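Local structure of AAR187Cp (Eremothecium gossypii, 3ZIL) at residues L222-E225 with G226-K229; C230-K233 with L234-T238; T238-L241 with E242-D246. The protein probably regulates cohesin and the establishment of sister-chromatid cohesion, this chain being the helical Wap1 domain of Wpl1. All blocks are in the same frame, centred on the assembly; numbering follows the deposited sequence.

Interaction 1 (L222-E225 with G226-K229)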
loop_
_atom_site.group_PDB
_atom_site.type_symbol
_atom_site.label_atom_id
_atom_site.label_comp_id
_atom_site.label_asym_id
_atom_site.label_seq_id
_atom_site.Cartn_x
_atom_site.Cartn_y
_atom_site.Cartn_z
ATOM N N LEU A 222 6.222 -3.103 -11.391
ATOM C CA LEU A 222 6.167 -1.714 -11.783
ATOM C C LEU A 222 4.913 -1.366 -12.568
ATOM O O LEU A 222 4.737 -0.198 -12.990
ATOM C CB LEU A 222 7.471 -1.316 -12.521
ATOM C CG LEU A 222 8.709 -0.767 -11.764
ATOM C CD1 LEU A 222 8.697 -0.828 -10.222
ATOM C CD2 LEU A 222 10.033 -1.259 -12.366
ATOM N N THR A 223 4.019 -2.338 -12.780
ATOM C CA THR A 223 2.755 -2.012 -13.466
ATOM C C THR A 223 1.606 -2.110 -12.441
ATOM O O THR A 223 0.417 -2.140 -12.773
ATOM C CB THR A 223 2.453 -2.948 -14.704
ATOM O OG1 THR A 223 2.440 -4.302 -14.264
ATOM C CG2 THR A 223 3.468 -2.849 -15.782
ATOM N N ASN A 224 1.956 -2.308 -11.188
ATOM C CA ASN A 224 0.914 -2.541 -10.186
ATOM C C ASN A 224 0.656 -1.178 -9.537
ATOM O O ASN A 224 1.578 -0.524 -9.031
ATOM C CB ASN A 224 1.485 -3.590 -9.214
ATOM C CG ASN A 224 0.635 -3.791 -7.990
ATOM O OD1 ASN A 224 0.475 -2.889 -7.149
ATOM N ND2 ASN A 224 0.204 -5.041 -7.793
ATOM N N GLU A 225 -0.573 -0.696 -9.602
ATOM C CA GLU A 225 -0.844 0.645 -9.073
ATOM C C GLU A 225 -0.460 0.788 -7.593
ATOM O O GLU A 225 0.056 1.842 -7.186
ATOM C CB GLU A 225 -2.321 1.040 -9.249
ATOM C CG GLU A 225 -2.702 1.191 -10.682
ATOM C CD GLU A 225 -4.171 1.627 -10.813
ATOM O OE1 GLU A 225 -4.810 1.997 -9.792
ATOM O OE2 GLU A 225 -4.690 1.613 -11.946
ATOM N N GLY A 226 -0.784 -0.230 -6.777
ATOM C CA GLY A 226 -0.424 -0.193 -5.324
ATOM C C GLY A 226 1.066 0.046 -5.078
ATOM O O GLY A 226 1.495 0.957 -4.277
ATOM N N VAL A 227 1.894 -0.709 -5.819
ATOM C CA VAL A 227 3.326 -0.604 -5.643
ATOM C C VAL A 227 3.828 0.747 -6.111
ATOM O O VAL A 227 4.651 1.392 -5.430
ATOM C CB VAL A 227 4.055 -1.736 -6.460
ATOM C CG1 VAL A 227 5.550 -1.418 -6.349
ATOM C CG2 VAL A 227 3.748 -3.148 -5.833
ATOM N N LEU A 228 3.305 1.236 -7.237
ATOM C CA LEU A 228 3.749 2.525 -7.726
ATOM C C LEU A 228 3.407 3.625 -6.715
ATOM O O LEU A 228 4.209 4.535 -6.565
ATOM C CB LEU A 228 3.104 2.874 -9.110
ATOM C CG LEU A 228 3.671 2.021 -10.292
ATOM C CD1 LEU A 228 2.679 2.001 -11.468
ATOM C CD2 LEU A 228 5.031 2.454 -10.725
ATOM N N LYS A 229 2.196 3.606 -6.118
ATOM C CA LYS A 229 1.883 4.615 -5.132
ATOM C C LYS A 229 2.808 4.547 -3.940
ATOM O O LYS A 229 3.221 5.608 -3.442
ATOM C CB LYS A 229 0.431 4.523 -4.643
ATOM C CG LYS A 229 -0.553 4.880 -5.779
ATOM C CD LYS A 229 -1.989 4.531 -5.319
ATOM C CE LYS A 229 -2.964 4.477 -6.491
ATOM N NZ LYS A 229 -4.326 4.940 -6.111
#
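An asparagine N-cap opens helix 225-235 in the all-helical Wap1 domain, and Asn224 is the residue that makes it. Its side chain, with CG anti to the backbone N (chi1 171°), folds back over the first turn and brings OD1 to 2.9 Å from Val227 N. That capping bond reaches the oxygen at a C=O...N angle of 142°, with the donor tilted 22° from the carbonyl plane, and it gives the Val227 amide, in the first turn, a side-chain acceptor. The asparagine and valine side chains cross at about a right angle, and Val227 CG2 rests 3.5 Å from Asn224 OD1. The regular pattern starts at once: Leu228 N donates to Asn224 O and Lys229 N to Glu225 O, both at 3.0 Å. Outside the turn, Leu228 reaches Leu277 of helix 272-289 and Leu255 of helix 248-261, while Lys229 packs on Glu192 and on an apolar side chain of the bound peptide. Leu222 O, which accepts from Gln281 NE2, also meets both methyls of Leu228, which come from one side, CD1 at 3.4 Å and CD2 at 3.5 Å.

Interaction 2 (C230-K233 with L234-T238)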
loop_
_atom_site.group_PDB
_atom_site.type_symbol
_atom_site.label_atom_id
_atom_site.label_comp_id
_atom_site.label_asym_id
_atom_site.label_seq_id
_atom_site.Cartn_x
_atom_site.Cartn_y
_atom_site.Cartn_z
ATOM N N CYS A 230 3.152 3.329 -3.479
ATOM C CA CYS A 230 4.159 3.320 -2.428
ATOM C C CYS A 230 5.451 3.979 -2.897
ATOM O O CYS A 230 6.036 4.783 -2.134
ATOM C CB CYS A 230 4.453 1.897 -1.934
ATOM S SG CYS A 230 2.933 1.147 -1.241
ATOM N N LEU A 231 5.902 3.647 -4.109
ATOM C CA LEU A 231 7.194 4.146 -4.616
ATOM C C LEU A 231 7.147 5.676 -4.739
ATOM O O LEU A 231 8.125 6.400 -4.376
ATOM C CB LEU A 231 7.605 3.522 -5.953
ATOM C CG LEU A 231 8.123 2.090 -5.944
ATOM C CD1 LEU A 231 8.012 1.399 -7.293
ATOM C CD2 LEU A 231 9.576 1.966 -5.337
ATOM N N ILE A 232 6.020 6.181 -5.210
ATOM C CA ILE A 232 5.878 7.659 -5.308
ATOM C C ILE A 232 5.982 8.294 -3.870
ATOM O O ILE A 232 6.849 9.161 -3.599
ATOM C CB ILE A 232 4.532 8.028 -5.959
ATOM C CG1 ILE A 232 4.561 7.694 -7.438
ATOM C CG2 ILE A 232 4.182 9.459 -5.632
ATOM C CD1 ILE A 232 3.197 7.721 -8.072
ATOM N N LYS A 233 5.140 7.810 -2.970
ATOM C CA LYS A 233 5.141 8.248 -1.622
ATOM C C LYS A 233 6.483 8.161 -0.949
ATOM O O LYS A 233 6.836 9.062 -0.271
ATOM C CB LYS A 233 4.047 7.621 -0.757
ATOM C CG LYS A 233 3.631 8.542 0.386
ATOM C CD LYS A 233 2.258 8.332 0.982
ATOM C CE LYS A 233 2.089 9.075 2.292
ATOM N NZ LYS A 233 1.043 8.567 3.210
ATOM N N LEU A 234 7.225 7.096 -1.170
ATOM C CA LEU A 234 8.555 6.995 -0.534
ATOM C C LEU A 234 9.520 8.021 -1.169
ATOM O O LEU A 234 10.306 8.643 -0.482
ATOM C CB LEU A 234 9.112 5.583 -0.628
ATOM C CG LEU A 234 8.363 4.401 0.061
ATOM C CD1 LEU A 234 8.659 3.023 -0.588
ATOM C CD2 LEU A 234 8.776 4.460 1.513
ATOM N N THR A 235 9.428 8.187 -2.484
ATOM C CA THR A 235 10.300 9.094 -3.176
ATOM C C THR A 235 9.985 10.586 -2.996
ATOM O O THR A 235 10.743 11.426 -3.515
ATOM C CB THR A 235 10.494 8.716 -4.640
ATOM O OG1 THR A 235 9.231 8.588 -5.309
ATOM C CG2 THR A 235 11.280 7.427 -4.763
ATOM N N ASN A 236 8.896 10.916 -2.262
ATOM C CA ASN A 236 8.562 12.278 -1.911
ATOM C C ASN A 236 9.652 12.801 -0.975
ATOM O O ASN A 236 9.904 13.986 -0.919
ATOM C CB ASN A 236 7.202 12.388 -1.185
ATOM C CG ASN A 236 5.997 12.216 -2.111
ATOM O OD1 ASN A 236 6.092 12.401 -3.333
ATOM N ND2 ASN A 236 4.827 11.941 -1.518
ATOM N N HIS A 237 10.290 11.912 -0.221
ATOM C CA HIS A 237 11.384 12.306 0.683
ATOM C C HIS A 237 12.659 12.168 -0.038
ATOM O O HIS A 237 13.100 11.044 -0.351
ATOM C CB HIS A 237 11.346 11.388 1.908
ATOM C CG HIS A 237 10.005 11.381 2.559
ATOM N ND1 HIS A 237 9.609 12.371 3.364
ATOM C CD2 HIS A 237 8.899 10.512 2.404
ATOM C CE1 HIS A 237 8.333 12.161 3.725
ATOM N NE2 HIS A 237 7.912 11.001 3.135
ATOM N N THR A 238 13.252 13.312 -0.374
ATOM C CA THR A 238 14.400 13.332 -1.271
ATOM C C THR A 238 15.581 12.655 -0.626
ATOM O O THR A 238 16.399 12.064 -1.334
ATOM C CB THR A 238 14.780 14.760 -1.756
ATOM O OG1 THR A 238 14.906 15.588 -0.626
ATOM C CG2 THR A 238 13.663 15.338 -2.601
#
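Thr235 turns its hydroxyl back onto the carbonyls of the preceding turn, while Asn236 lays its amide alongside that turn and uses its polar atoms outside it. The threonine hydroxyl sits between the backbone N and the carbonyl carbon (chi1 54°), which drops OG1 beside two main-chain oxygens at once, 2.6 Å from Leu231 O and 3.0 Å from Ile232 O. Its single proton could serve either of them. Leu231 O also takes the backbone N-H of Thr235 at 2.9 Å, and Thr235 CG2 lies against the same oxygen. Asn236 swings its amide between two neighbours, crossing the side chains of Ile232 and Lys233 obliquely; ND2 lies 3.7 Å from Lys233 CA.

All this happens where helix 225-235 runs out, and the backbone bonds change with it: Leu234 N still donates to Cys230 O at 2.8 Å, whereas the bond from Asn236 N to Lys233 O is weak, at 3.4 Å. Beyond the turn, Asn236 ND2 donates to the backbone of the bound peptide and OD1 accepts from Asn287 ND2, which also bonds Thr235 OG1. The straight Lys233 chain carries NZ to Glu192 O. Leu234 lays CG over Cys230 O, and beyond it the His237 ring brings CD2 to 3.7 Å from Lys233 O.

Interaction 3 (T238-L241 with E242-D246)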
loop_
_atom_site.group_PDB
_atom_site.type_symbol
_atom_site.label_atom_id
_atom_site.label_comp_id
_atom_site.label_asym_id
_atom_site.label_seq_id
_atom_site.Cartn_x
_atom_site.Cartn_y
_atom_site.Cartn_z
ATOM N N THR A 238 13.252 13.312 -0.374
ATOM C CA THR A 238 14.400 13.332 -1.271
ATOM C C THR A 238 15.581 12.655 -0.626
ATOM O O THR A 238 16.399 12.064 -1.334
ATOM C CB THR A 238 14.780 14.760 -1.756
ATOM O OG1 THR A 238 14.906 15.588 -0.626
ATOM C CG2 THR A 238 13.663 15.338 -2.601
ATOM N N THR A 239 15.658 12.667 0.708
ATOM C CA THR A 239 16.750 11.920 1.329
ATOM C C THR A 239 16.694 10.375 1.085
ATOM O O THR A 239 17.745 9.739 1.029
ATOM C CB THR A 239 17.055 12.299 2.799
ATOM O OG1 THR A 239 16.183 11.630 3.670
ATOM C CG2 THR A 239 16.862 13.729 3.040
ATOM N N VAL A 240 15.486 9.810 0.887
ATOM C CA VAL A 240 15.313 8.415 0.384
ATOM C C VAL A 240 15.973 8.210 -0.962
ATOM O O VAL A 240 16.574 7.181 -1.229
ATOM C CB VAL A 240 13.794 7.992 0.267
ATOM C CG1 VAL A 240 13.664 6.680 -0.448
ATOM C CG2 VAL A 240 13.117 7.880 1.658
ATOM N N LEU A 241 15.862 9.201 -1.852
ATOM C CA LEU A 241 16.546 9.116 -3.146
ATOM C C LEU A 241 18.108 9.136 -2.992
ATOM O O LEU A 241 18.834 8.336 -3.631
ATOM C CB LEU A 241 16.030 10.312 -4.044
ATOM C CG LEU A 241 14.497 10.239 -4.383
ATOM C CD1 LEU A 241 14.116 11.488 -5.255
ATOM C CD2 LEU A 241 14.297 8.973 -5.228
ATOM N N GLU A 242 18.637 10.017 -2.132
ATOM C CA GLU A 242 20.096 10.045 -1.860
ATOM C C GLU A 242 20.655 8.781 -1.251
ATOM O O GLU A 242 21.737 8.192 -1.699
ATOM C CB GLU A 242 20.361 11.183 -0.881
ATOM C CG GLU A 242 20.218 12.468 -1.635
ATOM C CD GLU A 242 20.261 13.682 -0.737
ATOM O OE1 GLU A 242 20.646 13.560 0.457
ATOM O OE2 GLU A 242 19.916 14.768 -1.245
ATOM N N LEU A 243 19.961 8.294 -0.251
ATOM C CA LEU A 243 20.394 7.012 0.351
ATOM C C LEU A 243 20.318 5.804 -0.616
ATOM O O LEU A 243 20.958 4.750 -0.393
ATOM C CB LEU A 243 19.648 6.716 1.669
ATOM C CG LEU A 243 19.886 7.686 2.854
ATOM C CD1 LEU A 243 18.799 7.509 3.915
ATOM C CD2 LEU A 243 21.305 7.510 3.471
ATOM N N SER A 244 19.538 5.941 -1.692
ATOM C CA SER A 244 19.334 4.813 -2.625
ATOM C C SER A 244 19.818 5.132 -4.048
ATOM O O SER A 244 19.358 4.481 -5.039
ATOM C CB SER A 244 17.817 4.528 -2.675
ATOM O OG SER A 244 17.317 4.418 -1.345
ATOM N N ALA A 245 20.767 6.066 -4.159
ATOM C CA ALA A 245 20.995 6.746 -5.464
ATOM C C ALA A 245 21.493 5.775 -6.530
ATOM O O ALA A 245 21.225 6.019 -7.701
ATOM C CB ALA A 245 21.960 7.887 -5.361
ATOM N N ASP A 246 22.225 4.729 -6.124
ATOM C CA ASP A 246 22.864 3.827 -7.066
ATOM C C ASP A 246 21.832 2.906 -7.774
ATOM O O ASP A 246 22.122 2.305 -8.806
ATOM C CB ASP A 246 23.919 3.011 -6.377
ATOM C CG ASP A 246 23.389 2.268 -5.116
ATOM O OD1 ASP A 246 23.188 2.870 -4.031
ATOM O OD2 ASP A 246 23.182 1.047 -5.244
#
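Ser244 bends back onto Val240 just past the end of the short helix 238-243, one of the many helices of the Wap1 domain. Its OG donates to Val240 O over 2.9 Å, meeting the oxygen at a C=O...O angle of 162°, nearly head-on. The torsion that allows this leaves OG beside the backbone N (chi1 -50°), on the side facing the last turn. The serine amide is held less cleanly: Ser244 N makes a weak bond to Val240 O and another, 3.2 Å long, to Leu241 O, where the donor stands above the carbonyl plane, 71° out of it.

Behind this end the helix is regular. Glu242 N bonds Thr238 O, and Leu243 N reaches Thr239 O at 2.9 Å. The Glu242 chain stretches along the exposed side, its CB 3.5 Å from Thr239 O.

Helix 201-215 backs the buried side, with Tyr207 and Phe211 against Val240 and Phe211 also against Ser244; Gln212 NE2 donates to Ser244 OG and so positions the hydroxyl. Were Ser244 an alanine, Gln212 NE2 would probably lose this acceptor and Val240 O would keep just the weak amide bond from this turn. Past the serine, Ala245 CB comes to rest 3.6 Å from Leu241 O.

In the fold
Interactions 1 and 2 are the beginning and the end of one helix, 225-235; interaction 3 is the short helix 238-243 that follows, sharing Thr238 with interaction 2. Burial is greatest in interaction 2, while interactions 1 and 3 are partly open, and the centre of interaction 3 lies farthest from the chain centre, at about 21 Å. The chemistry follows the ends: a side-chain carbonyl accepts at the start of helix 225-235, whereas a hydroxyl turns to a carbonyl at the C-terminal end of each of the two helices. The bound peptide touches interactions 1 and 2. Leu222 CD1 meets Leu231 CD1 at 3.7 Å between interactions 1 and 2, and Thr235 CG2 meets Leu241 CD2 at 3.4 Å between 2 and 3.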